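PDB 3IRB: uncharacterized protein from DUF35 family from Sulfolobus solfataricus, which is of unknown function but carries a zinc ribbon joined to an OB-fold domain and may bind acyl-CoA. Local coordinates for residues 12-15 / 16-20; 21-24 / 25-29; 108-111 / 112-115. All coordinates share one frame; numbering follows the deposited sequence. Where two conformers were deposited one is given.

The three contacts follow one another along the chain; none nests in or crosses another. Each joins neighbouring segments, so none closes a long loop. Contact 1 (12-15 / 16-20) and contact 2 (21-24 / 25-29) are successive parts of helix 12-28, their centres about 14 Å apart. The first lies over strands 83-92, 98-109 and 114-123. The second faces Trp-138 and helix 30-41. Contact 3 (108-111 / 112-115) comes much later and closes the hairpin of strands 98-109 and 114-123 next to the zinc ribbon. Its centre is about 23 Å from that of contact 1, on the opposite side of the chain's centre.

Contact 1: 12-15 / 16-20; sequences SLLR and WYDVM
This contact is the N-terminal part of helix 12-28, and its main side-chain feature is a cation-pi pair between neighbours, Arg-15 and Trp-16. The guanidinium stands nearly upright on the indole, with the two planes 82° apart. Its NH1 points down onto the six-membered ring and lies 3.4 Å from Trp-16 CH2. Arg-15 CZ is 4.5 Å from the centroid of that ring, almost on its normal. The arginine chain gets there by a bend at chi2 (-106°). Val-19, one turn on, covers the guanidinium: its CG2 sits over the centre of one face, 3.5 Å from Arg-15 CZ. The tryptophan also touches Ile-90 and Ile-105 of the sheet. On another side of the helix, Leu-14 CD1 meets Tyr-17 CD2 at 3.9 Å. Ordinary i to i+4 bonds hold the backbone, such as Asp-18 N to Leu-14 O at 2.9 Å. At the start of the helix, the carboxylate of Asp-94 accepts bonds from the backbone N atoms of Leu-13 and Leu-14. The first i to i+4 bond here runs from Trp-16 N to Ser-12 O, at 3.0 Å.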
ATOM      1  N   SER A  12      -0.762 -18.712   6.549  1.00 19.14           N
ATOM      2  CA  SER A  12      -1.304 -17.541   5.911  1.00 17.93           C
ATOM      3  C   SER A  12      -0.434 -16.285   6.080  1.00 16.08           C
ATOM      4  O   SER A  12      -0.445 -15.441   5.188  1.00 15.45           O
ATOM      5  CB  SER A  12      -2.746 -17.289   6.377  1.00 21.89           C
ATOM      6  OG  SER A  12      -2.777 -16.988   7.743  1.00 31.60           O
ATOM      7  N   LEU A  13       0.294 -16.151   7.201  1.00 14.38           N
ATOM      8  CA  LEU A  13       1.122 -14.957   7.390  1.00 15.15           C
ATOM      9  C   LEU A  13       2.288 -14.993   6.377  1.00 15.44           C
ATOM     10  O   LEU A  13       2.561 -14.007   5.704  1.00 16.08           O
ATOM     11  CB  LEU A  13       1.606 -14.770   8.828  1.00 14.96           C
ATOM     12  CG  LEU A  13       0.537 -14.338   9.851  1.00 17.38           C
ATOM     13  CD1 LEU A  13       1.037 -14.631  11.262  1.00 17.97           C
ATOM     14  CD2 LEU A  13       0.164 -12.845   9.682  1.00 18.47           C
ATOM     15  N   LEU A  14       2.874 -16.158   6.182  1.00 16.02           N
ATOM     16  CA  LEU A  14       3.988 -16.246   5.250  1.00 16.38           C
ATOM     17  C   LEU A  14       3.460 -16.105   3.827  1.00 14.60           C
ATOM     18  O   LEU A  14       4.093 -15.451   3.009  1.00 16.64           O
ATOM     19  CB  LEU A  14       4.793 -17.512   5.386  1.00 19.30           C
ATOM     20  CG  LEU A  14       6.030 -17.577   4.455  1.00 20.69           C
ATOM     21  CD1 LEU A  14       6.949 -16.428   4.688  1.00 22.10           C
ATOM     22  CD2 LEU A  14       6.792 -18.899   4.644  1.00 25.50           C
ATOM     23  N   ARG A  15       2.293 -16.688   3.548  1.00 15.49           N
ATOM     24  CA  ARG A  15       1.697 -16.555   2.220  1.00 18.24           C
ATOM     25  C   ARG A  15       1.493 -15.086   1.875  1.00 16.23           C
ATOM     26  O   ARG A  15       1.778 -14.654   0.744  1.00 16.82           O
ATOM     27  CB  ARG A  15       0.365 -17.295   2.127  1.00 19.07           C
ATOM     28  CG  ARG A  15      -0.305 -17.312   0.714  1.00 30.86           C
ATOM     29  CD  ARG A  15      -1.543 -16.364   0.563  1.00 45.93           C
ATOM     30  NE  ARG A  15      -1.998 -16.248  -0.841  1.00 42.25           N
ATOM     31  CZ  ARG A  15      -2.581 -15.167  -1.374  1.00 45.07           C
ATOM     32  NH1 ARG A  15      -2.788 -14.079  -0.636  1.00 43.59           N
ATOM     33  NH2 ARG A  15      -2.944 -15.148  -2.662  1.00 36.67           N
ATOM     34  N   TRP A  16       0.937 -14.334   2.817  1.00 13.90           N
ATOM     35  CA  TRP A  16       0.663 -12.919   2.572  1.00 15.77           C
ATOM     36  C   TRP A  16       1.999 -12.161   2.430  1.00 15.24           C
ATOM     37  O   TRP A  16       2.121 -11.254   1.608  1.00 17.21           O
ATOM     38  CB  TRP A  16      -0.276 -12.286   3.626  1.00 16.93           C
ATOM     39  CG  TRP A  16      -1.737 -12.568   3.344  1.00 16.92           C
ATOM     40  CD1 TRP A  16      -2.565 -13.397   4.035  1.00 18.58           C
ATOM     41  CD2 TRP A  16      -2.509 -12.043   2.261  1.00 19.33           C
ATOM     42  NE1 TRP A  16      -3.798 -13.440   3.441  1.00 18.00           N
ATOM     43  CE2 TRP A  16      -3.797 -12.603   2.359  1.00 18.65           C
ATOM     44  CE3 TRP A  16      -2.231 -11.160   1.203  1.00 21.06           C
ATOM     45  CZ2 TRP A  16      -4.815 -12.291   1.456  1.00 19.35           C
ATOM     46  CZ3 TRP A  16      -3.247 -10.847   0.304  1.00 21.76           C
ATOM     47  CH2 TRP A  16      -4.521 -11.408   0.444  1.00 15.30           C
ATOM     48  N   TYR A  17       2.984 -12.526   3.225  1.00 12.62           N
ATOM     49  CA  TYR A  17       4.317 -11.918   3.061  1.00 16.55           C
ATOM     50  C   TYR A  17       4.827 -12.149   1.620  1.00 16.30           C
ATOM     51  O   TYR A  17       5.312 -11.234   0.962  1.00 16.22           O
ATOM     52  CB  TYR A  17       5.285 -12.468   4.089  1.00 17.33           C
ATOM     53  CG  TYR A  17       6.684 -11.966   3.901  1.00 24.54           C
ATOM     54  CD1 TYR A  17       7.010 -10.650   4.217  1.00 28.79           C
ATOM     55  CD2 TYR A  17       7.665 -12.783   3.373  1.00 32.78           C
ATOM     56  CE1 TYR A  17       8.299 -10.167   4.031  1.00 40.38           C
ATOM     57  CE2 TYR A  17       8.955 -12.314   3.193  1.00 43.83           C
ATOM     58  CZ  TYR A  17       9.261 -11.006   3.526  1.00 44.68           C
ATOM     59  OH  TYR A  17      10.536 -10.539   3.336  1.00 57.81           O
ATOM     60  N   ASP A  18       4.679 -13.371   1.147  1.00 17.27           N
ATOM     61  CA  ASP A  18       5.139 -13.738  -0.196  1.00 18.37           C
ATOM     62  C   ASP A  18       4.484 -12.921  -1.294  1.00 19.09           C
ATOM     63  O   ASP A  18       5.165 -12.439  -2.182  1.00 17.98           O
ATOM     64  CB  ASP A  18       4.913 -15.225  -0.438  1.00 18.25           C
ATOM     65  CG  ASP A  18       5.894 -16.081   0.294  1.00 26.12           C
ATOM     66  OD1 ASP A  18       6.932 -15.553   0.758  1.00 23.98           O
ATOM     67  OD2 ASP A  18       5.614 -17.285   0.394  1.00 22.80           O
ATOM     68  N   VAL A  19       3.166 -12.766  -1.217  1.00 19.91           N
ATOM     69  CA  VAL A  19       2.413 -11.980  -2.177  1.00 19.12           C
ATOM     70  C   VAL A  19       2.859 -10.518  -2.151  1.00 17.36           C
ATOM     71  O   VAL A  19       3.107  -9.917  -3.205  1.00 19.70           O
ATOM     72  CB  VAL A  19       0.881 -12.054  -1.889  1.00 20.87           C
ATOM     73  CG1 VAL A  19       0.124 -10.943  -2.662  1.00 28.34           C
ATOM     74  CG2 VAL A  19       0.355 -13.440  -2.205  1.00 27.01           C
HETATM   75  N   MSE A  20       3.033  -9.968  -0.952  1.00 18.25           N
HETATM   76  CA  MSE A  20       3.453  -8.573  -0.810  1.00 18.51           C
HETATM   77  C   MSE A  20       4.880  -8.374  -1.314  1.00 20.82           C
HETATM   78  O   MSE A  20       5.195  -7.353  -1.923  1.00 20.71           O
HETATM   79  CB  MSE A  20       3.306  -8.105   0.642  1.00 21.30           C
HETATM   80  CG  MSE A  20       1.837  -8.167   1.116  1.00 25.97           C
HETATM   81 SE   MSE A  20       1.586  -8.418   3.057  0.75 26.95          SE
HETATM   82  CE  MSE A  20       0.974  -6.608   3.110  1.00 19.67           C
TER

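Contact 2: 21-24 / 25-29; sequences EAER and YEYTV
Arg-24 and Tyr-25 lie side by side in the C-terminal part of helix 12-28 and point the same way. Their flat groups are nearly parallel, with the guanidinium and ring planes 16° apart. The overlap is offset. The phenol oxygen, not the ring centre, lies over one guanidinium face, with Tyr-25 OH 3.7 Å from Arg-24 NH1. Farther back, Arg-24 CD lies above the rim of the ring. The arginine reaches along the tyrosine because its chain is extended from CG to NE, with CG anti to the backbone N (chi1 163°). Glu-21 meets the same pair from the preceding turn. Its carboxylate is almost perpendicular to the Tyr-25 ring. A long salt bridge joins Glu-21 OE1 to Arg-24 NH1 at 3.5 Å, and its hydrogen bond is weak. A water ties acid and phenol more closely: it donates to Glu-21 OE1 and is also hydrogen-bonded to Tyr-25 OH, 2.6 Å from each. This water lies at the edge of the tyrosine ring, in its plane. Trp-138 touches both Glu-21 and Arg-24, while Phe-37 of helix 30-41 touches Arg-24, Tyr-27 and Thr-28.

Tyr-27 is turned back along the helix, and its CE2 comes 4.0 Å from Glu-23 CB. Its backbone N makes a straight bond of 2.9 Å to Glu-23 O. At the end of the helix the pattern changes. Thr-28 N makes only weak bonds to Arg-24 O and Tyr-25 O. Its hydroxyl adds a shorter bond, donating to Arg-24 O from above the carbonyl plane, with OG1 2.6 Å away. A second water donates to Thr-28 OG1 and accepts from Arg-24 NE at 3.0 Å.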
ATOM      1  N   GLU A  21       5.743  -9.351  -1.078  1.00 20.30           N
ATOM      2  CA  GLU A  21       7.101  -9.281  -1.613  1.00 22.16           C
ATOM      3  C   GLU A  21       7.132  -9.375  -3.153  1.00 21.91           C
ATOM      4  O   GLU A  21       7.898  -8.672  -3.798  1.00 21.78           O
ATOM      5  CB  GLU A  21       8.003 -10.344  -1.008  1.00 22.68           C
ATOM      6  CG  GLU A  21       8.543  -9.970   0.360  1.00 33.97           C
ATOM      7  CD  GLU A  21       9.355  -8.674   0.351  1.00 38.16           C
ATOM      8  OE1 GLU A  21      10.439  -8.637  -0.271  1.00 45.75           O
ATOM      9  OE2 GLU A  21       8.901  -7.696   0.968  1.00 38.03           O
ATOM     10  N   ALA A  22       6.349 -10.280  -3.731  1.00 21.04           N
ATOM     11  CA  ALA A  22       6.277 -10.389  -5.189  1.00 23.06           C
ATOM     12  C   ALA A  22       5.916  -9.032  -5.788  1.00 22.22           C
ATOM     13  O   ALA A  22       6.505  -8.570  -6.778  1.00 23.59           O
ATOM     14  CB  ALA A  22       5.250 -11.463  -5.598  1.00 22.10           C
ATOM     15  N   GLU A  23       4.951  -8.367  -5.164  1.00 22.48           N
ATOM     16  CA  GLU A  23       4.494  -7.077  -5.640  1.00 21.73           C
ATOM     17  C   GLU A  23       5.522  -5.962  -5.533  1.00 21.19           C
ATOM     18  O   GLU A  23       5.584  -5.092  -6.414  1.00 21.72           O
ATOM     19  CB  GLU A  23       3.177  -6.706  -4.959  1.00 22.86           C
ATOM     20  CG  GLU A  23       2.070  -7.676  -5.481  1.00 30.49           C
ATOM     21  CD  GLU A  23       0.702  -7.461  -4.872  1.00 36.34           C
ATOM     22  OE1 GLU A  23       0.498  -6.482  -4.103  1.00 34.15           O
ATOM     23  OE2 GLU A  23      -0.164  -8.302  -5.207  1.00 40.18           O
ATOM     24  N   ARG A  24       6.318  -5.976  -4.474  1.00 20.46           N
ATOM     25  CA  ARG A  24       7.387  -5.007  -4.349  1.00 20.13           C
ATOM     26  C   ARG A  24       8.228  -4.950  -5.629  1.00 18.81           C
ATOM     27  O   ARG A  24       8.485  -3.882  -6.171  1.00 17.85           O
ATOM     28  CB  ARG A  24       8.279  -5.365  -3.158  1.00 21.51           C
ATOM     29  CG  ARG A  24       9.587  -4.700  -3.169  1.00 25.80           C
ATOM     30  CD  ARG A  24      10.416  -5.182  -2.040  1.00 36.83           C
ATOM     31  NE  ARG A  24      11.740  -4.591  -2.087  1.00 43.14           N
ATOM     32  CZ  ARG A  24      12.731  -4.925  -1.269  1.00 48.14           C
ATOM     33  NH1 ARG A  24      12.545  -5.858  -0.336  1.00 46.33           N
ATOM     34  NH2 ARG A  24      13.912  -4.321  -1.387  1.00 49.73           N
ATOM     35  N   TYR A  25       8.633  -6.113  -6.132  1.00 18.64           N
ATOM     36  CA  TYR A  25       9.502  -6.150  -7.295  1.00 18.02           C
ATOM     37  C   TYR A  25       8.776  -5.725  -8.553  1.00 18.70           C
ATOM     38  O   TYR A  25       9.369  -5.029  -9.376  1.00 18.35           O
ATOM     39  CB  TYR A  25      10.185  -7.499  -7.430  1.00 19.46           C
ATOM     40  CG  TYR A  25      11.096  -7.703  -6.258  1.00 17.22           C
ATOM     41  CD1 TYR A  25      12.258  -6.915  -6.114  1.00 22.33           C
ATOM     42  CD2 TYR A  25      10.790  -8.615  -5.279  1.00 16.73           C
ATOM     43  CE1 TYR A  25      13.072  -7.061  -5.015  1.00 23.76           C
ATOM     44  CE2 TYR A  25      11.626  -8.799  -4.190  1.00 26.50           C
ATOM     45  CZ  TYR A  25      12.754  -8.013  -4.064  1.00 27.94           C
ATOM     46  OH  TYR A  25      13.567  -8.177  -2.982  1.00 33.31           O
ATOM     47  N   GLU A  26       7.493  -6.065  -8.671  1.00 18.80           N
ATOM     48  CA  GLU A  26       6.690  -5.558  -9.793  1.00 19.72           C
ATOM     49  C   GLU A  26       6.646  -4.037  -9.796  1.00 17.49           C
ATOM     50  O   GLU A  26       6.894  -3.422 -10.825  1.00 19.18           O
ATOM     51  CB  GLU A  26       5.285  -6.157  -9.807  1.00 22.10           C
ATOM     52  CG  GLU A  26       5.321  -7.674 -10.126  1.00 32.82           C
ATOM     53  CD  GLU A  26       3.980  -8.403  -9.945  1.00 47.36           C
ATOM     54  OE1 GLU A  26       2.940  -7.722  -9.790  1.00 54.93           O
ATOM     55  OE2 GLU A  26       3.988  -9.661  -9.976  1.00 49.24           O
ATOM     56  N   TYR A  27       6.368  -3.433  -8.635  1.00 18.16           N
ATOM     57  CA  TYR A  27       6.337  -1.966  -8.506  1.00 18.60           C
ATOM     58  C   TYR A  27       7.704  -1.314  -8.702  1.00 19.71           C
ATOM     59  O   TYR A  27       7.783  -0.130  -9.022  1.00 18.94           O
ATOM     60  CB  TYR A  27       5.809  -1.547  -7.133  1.00 17.15           C
ATOM     61  CG  TYR A  27       4.318  -1.825  -6.961  1.00 21.69           C
ATOM     62  CD1 TYR A  27       3.387  -1.324  -7.866  1.00 28.90           C
ATOM     63  CD2 TYR A  27       3.854  -2.581  -5.891  1.00 27.91           C
ATOM     64  CE1 TYR A  27       2.030  -1.589  -7.721  1.00 31.47           C
ATOM     65  CE2 TYR A  27       2.503  -2.828  -5.728  1.00 29.95           C
ATOM     66  CZ  TYR A  27       1.604  -2.345  -6.644  1.00 36.41           C
ATOM     67  OH  TYR A  27       0.263  -2.616  -6.456  1.00 44.11           O
ATOM     68  N   THR A  28       8.772  -2.051  -8.453  1.00 18.36           N
ATOM     69  CA  THR A  28      10.129  -1.463  -8.461  1.00 18.78           C
ATOM     70  C   THR A  28      10.622  -1.093  -9.814  1.00 18.20           C
ATOM     71  O   THR A  28      11.380  -0.135  -9.940  1.00 19.31           O
ATOM     72  CB  THR A  28      11.157  -2.423  -7.858  1.00 18.61           C
ATOM     73  OG1 THR A  28      10.795  -2.673  -6.494  1.00 24.90           O
ATOM     74  CG2 THR A  28      12.568  -1.819  -7.910  1.00 21.09           C
ATOM     75  N   VAL A  29      10.185  -1.837 -10.829  1.00 15.39           N
ATOM     76  CA  VAL A  29      10.651  -1.644 -12.185  1.00 17.95           C
ATOM     77  C   VAL A  29      10.403  -0.220 -12.684  1.00 18.70           C
ATOM     78  O   VAL A  29       9.293   0.309 -12.558  1.00 16.93           O
ATOM     79  CB  VAL A  29       9.946  -2.681 -13.134  1.00 17.35           C
ATOM     80  CG1 VAL A  29      10.177  -2.330 -14.584  1.00 19.25           C
ATOM     81  CG2 VAL A  29      10.400  -4.067 -12.833  1.00 21.61           C
TER
HETATM   82  O   HOH W   1      12.670  -9.686  -1.020  1.00 45.45           O
HETATM   83  O   HOH W   2      12.425  -2.481  -4.098  1.00 30.59           O

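Contact 3: 108-111 / 112-115; sequences IRFP and NIEG. With SO4 (sulfate ion), chain F.
The carbonyl oxygen of Gly-115 takes a hydrogen bond from Arg-109 NE at 3.1 Å, and a water lies 2.8 Å from the same Gly-115 O. The guanidinium also reaches the carbonyl two residues earlier, with Arg-109 NH2 donating to Ile-113 O at 3.1 Å. Both acceptors are tilted out of the guanidinium plane, by 28° and 27°, and both N-H angles are bent. The side chain spans the two strands because it turns at chi3 (74°), which swings the guanidinium across to the second segment. The water sits between the backbones. It accepts from Phe-110 N at 2.9 Å and lies close to both Ile-113 O and Gly-115 O, bridging the two segments.

These residues form the tip of the beta hairpin of strands 98-109 and 114-123, in the OB-fold domain. The chain reverses through a type II turn from Phe-110 to Ile-113, closed by a bond from Ile-113 N to Phe-110 O at 3.2 Å. Asn-112 takes the positive phi that such a turn needs at its third position. Beside the turn, in the conformer described, the end of Ile-113 lies against the phenylalanine, with Ile-113 CD1 3.5 Å from Phe-110 CB. Beyond the turn, Glu-114 faces the zinc ribbon and, again in one of two conformers, forms a salt bridge with Arg-55. The remaining arginine nitrogen meets a sulfate, probably from the crystallisation liquor: Arg-109 NH1 makes a weak bond to its O1 at 2.8 Å, and sulfate O3 lies over one guanidinium face.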
ATOM      1  N   ILE A 108      -5.237  -0.207   1.635  1.00 12.93           N
ATOM      2  CA  ILE A 108      -5.285   1.134   2.161  1.00 14.16           C
ATOM      3  C   ILE A 108      -5.333   2.058   0.943  1.00 15.52           C
ATOM      4  O   ILE A 108      -4.546   1.893   0.006  1.00 17.25           O
ATOM      5  CB  ILE A 108      -4.045   1.469   2.982  1.00 14.51           C
ATOM      6  CG1 ILE A 108      -3.934   0.552   4.204  1.00 18.60           C
ATOM      7  CG2 ILE A 108      -4.018   2.953   3.348  1.00 15.62           C
ATOM      8  CD1 ILE A 108      -5.094   0.600   5.152  1.00 17.83           C
ATOM      9  N   ARG A 109      -6.266   2.993   0.956  1.00 15.06           N
ATOM     10  CA  ARG A 109      -6.420   3.931  -0.165  1.00 17.22           C
ATOM     11  C   ARG A 109      -6.394   5.366   0.300  1.00 17.33           C
ATOM     12  O   ARG A 109      -6.400   5.656   1.487  1.00 16.95           O
ATOM     13  CB  ARG A 109      -7.720   3.673  -0.910  1.00 16.36           C
ATOM     14  CG  ARG A 109      -7.763   2.293  -1.613  1.00 21.09           C
ATOM     15  CD  ARG A 109      -8.929   2.183  -2.556  1.00 23.94           C
ATOM     16  NE  ARG A 109      -8.669   2.966  -3.757  1.00 36.20           N
ATOM     17  CZ  ARG A 109      -9.552   3.225  -4.710  1.00 44.54           C
ATOM     18  NH1 ARG A 109     -10.800   2.764  -4.631  1.00 46.48           N
ATOM     19  NH2 ARG A 109      -9.184   3.962  -5.750  1.00 44.58           N
ATOM     20  N   PHE A 110      -6.404   6.268  -0.675  1.00 15.89           N
ATOM     21  CA  PHE A 110      -6.412   7.700  -0.414  1.00 17.48           C
ATOM     22  C   PHE A 110      -7.493   8.288  -1.306  1.00 20.17           C
ATOM     23  O   PHE A 110      -7.595   7.893  -2.468  1.00 16.07           O
ATOM     24  CB  PHE A 110      -5.053   8.316  -0.773  1.00 19.72           C
ATOM     25  CG  PHE A 110      -3.901   7.670  -0.073  1.00 14.40           C
ATOM     26  CD1 PHE A 110      -3.308   6.557  -0.591  1.00 16.81           C
ATOM     27  CD2 PHE A 110      -3.430   8.176   1.130  1.00 23.59           C
ATOM     28  CE1 PHE A 110      -2.269   5.933   0.069  1.00 22.95           C
ATOM     29  CE2 PHE A 110      -2.383   7.566   1.792  1.00 18.37           C
ATOM     30  CZ  PHE A 110      -1.812   6.432   1.262  1.00 22.97           C
ATOM     31  N   PRO A 111      -8.279   9.238  -0.787  1.00 19.95           N
ATOM     32  CA  PRO A 111      -9.370   9.833  -1.574  1.00 21.21           C
ATOM     33  C   PRO A 111      -8.884  10.380  -2.931  1.00 19.97           C
ATOM     34  O   PRO A 111      -7.878  11.077  -2.985  1.00 19.39           O
ATOM     35  CB  PRO A 111      -9.874  10.984  -0.704  1.00 23.81           C
ATOM     36  CG  PRO A 111      -9.172  10.887   0.591  1.00 25.36           C
ATOM     37  CD  PRO A 111      -8.120   9.855   0.537  1.00 25.56           C
ATOM     38  N   ASN A 112      -9.576   9.998  -3.996  1.00 19.17           N
ATOM     39  CA  ASN A 112      -9.380  10.530  -5.355  1.00 20.45           C
ATOM     40  C   ASN A 112      -8.074  10.087  -5.997  1.00 20.10           C
ATOM     41  O   ASN A 112      -7.644  10.666  -7.009  1.00 18.26           O
ATOM     42  CB  ASN A 112      -9.511  12.063  -5.369  1.00 21.56           C
ATOM     43  CG  ASN A 112     -10.809  12.528  -4.749  1.00 22.72           C
ATOM     44  OD1 ASN A 112     -11.861  11.913  -4.954  1.00 23.09           O
ATOM     45  ND2 ASN A 112     -10.742  13.592  -3.964  1.00 25.48           N
ATOM     46  N   ILE A 113      -7.462   9.046  -5.413  1.00 19.47           N
ATOM     47  CA  ILE A 113      -6.232   8.485  -5.948  0.50 18.47           C
ATOM     48  C   ILE A 113      -6.488   7.050  -6.374  1.00 17.74           C
ATOM     49  O   ILE A 113      -7.090   6.266  -5.620  1.00 18.29           O
ATOM     50  CB  ILE A 113      -5.108   8.582  -4.910  0.50 18.12           C
ATOM     51  CG1 ILE A 113      -4.696  10.049  -4.787  0.50 20.72           C
ATOM     52  CG2 ILE A 113      -3.898   7.721  -5.319  0.50 16.01           C
ATOM     53  CD1 ILE A 113      -4.209  10.430  -3.423  0.50 24.81           C
ATOM     54  N   GLU A 114      -6.042   6.709  -7.585  1.00 15.91           N
ATOM     55  CA  GLU A 114      -6.176   5.347  -8.096  0.50 18.95           C
ATOM     56  C   GLU A 114      -5.133   4.399  -7.486  1.00 19.27           C
ATOM     57  O   GLU A 114      -4.008   4.794  -7.190  1.00 20.42           O
ATOM     58  CB  GLU A 114      -6.102   5.309  -9.630  0.50 18.65           C
ATOM     59  CG  GLU A 114      -7.232   6.106 -10.297  0.50 23.40           C
ATOM     60  CD  GLU A 114      -7.939   5.370 -11.444  0.50 28.72           C
ATOM     61  OE1 GLU A 114      -7.528   4.248 -11.831  0.50 34.65           O
ATOM     62  OE2 GLU A 114      -8.926   5.931 -11.965  0.50 33.09           O
ATOM     63  N   GLY A 115      -5.534   3.149  -7.308  1.00 19.26           N
ATOM     64  CA  GLY A 115      -4.688   2.120  -6.704  1.00 20.10           C
ATOM     65  C   GLY A 115      -4.773   2.243  -5.200  1.00 20.60           C
ATOM     66  O   GLY A 115      -5.734   2.747  -4.648  1.00 24.07           O
TER
HETATM   67  S   SO4 F 208     -11.436  -0.736  -4.815  0.60 51.89           S
HETATM   68  O1  SO4 F 208     -11.816   0.306  -3.855  0.60 40.42           O
HETATM   69  O2  SO4 F 208     -11.116  -1.975  -4.105  0.60 36.25           O
HETATM   70  O3  SO4 F 208     -10.246  -0.273  -5.549  0.60 44.32           O
HETATM   71  O4  SO4 F 208     -12.587  -0.941  -5.706  0.60 32.00           O
HETATM   72  O   HOH W   3      -5.919   5.194  -3.354  1.00 22.04           O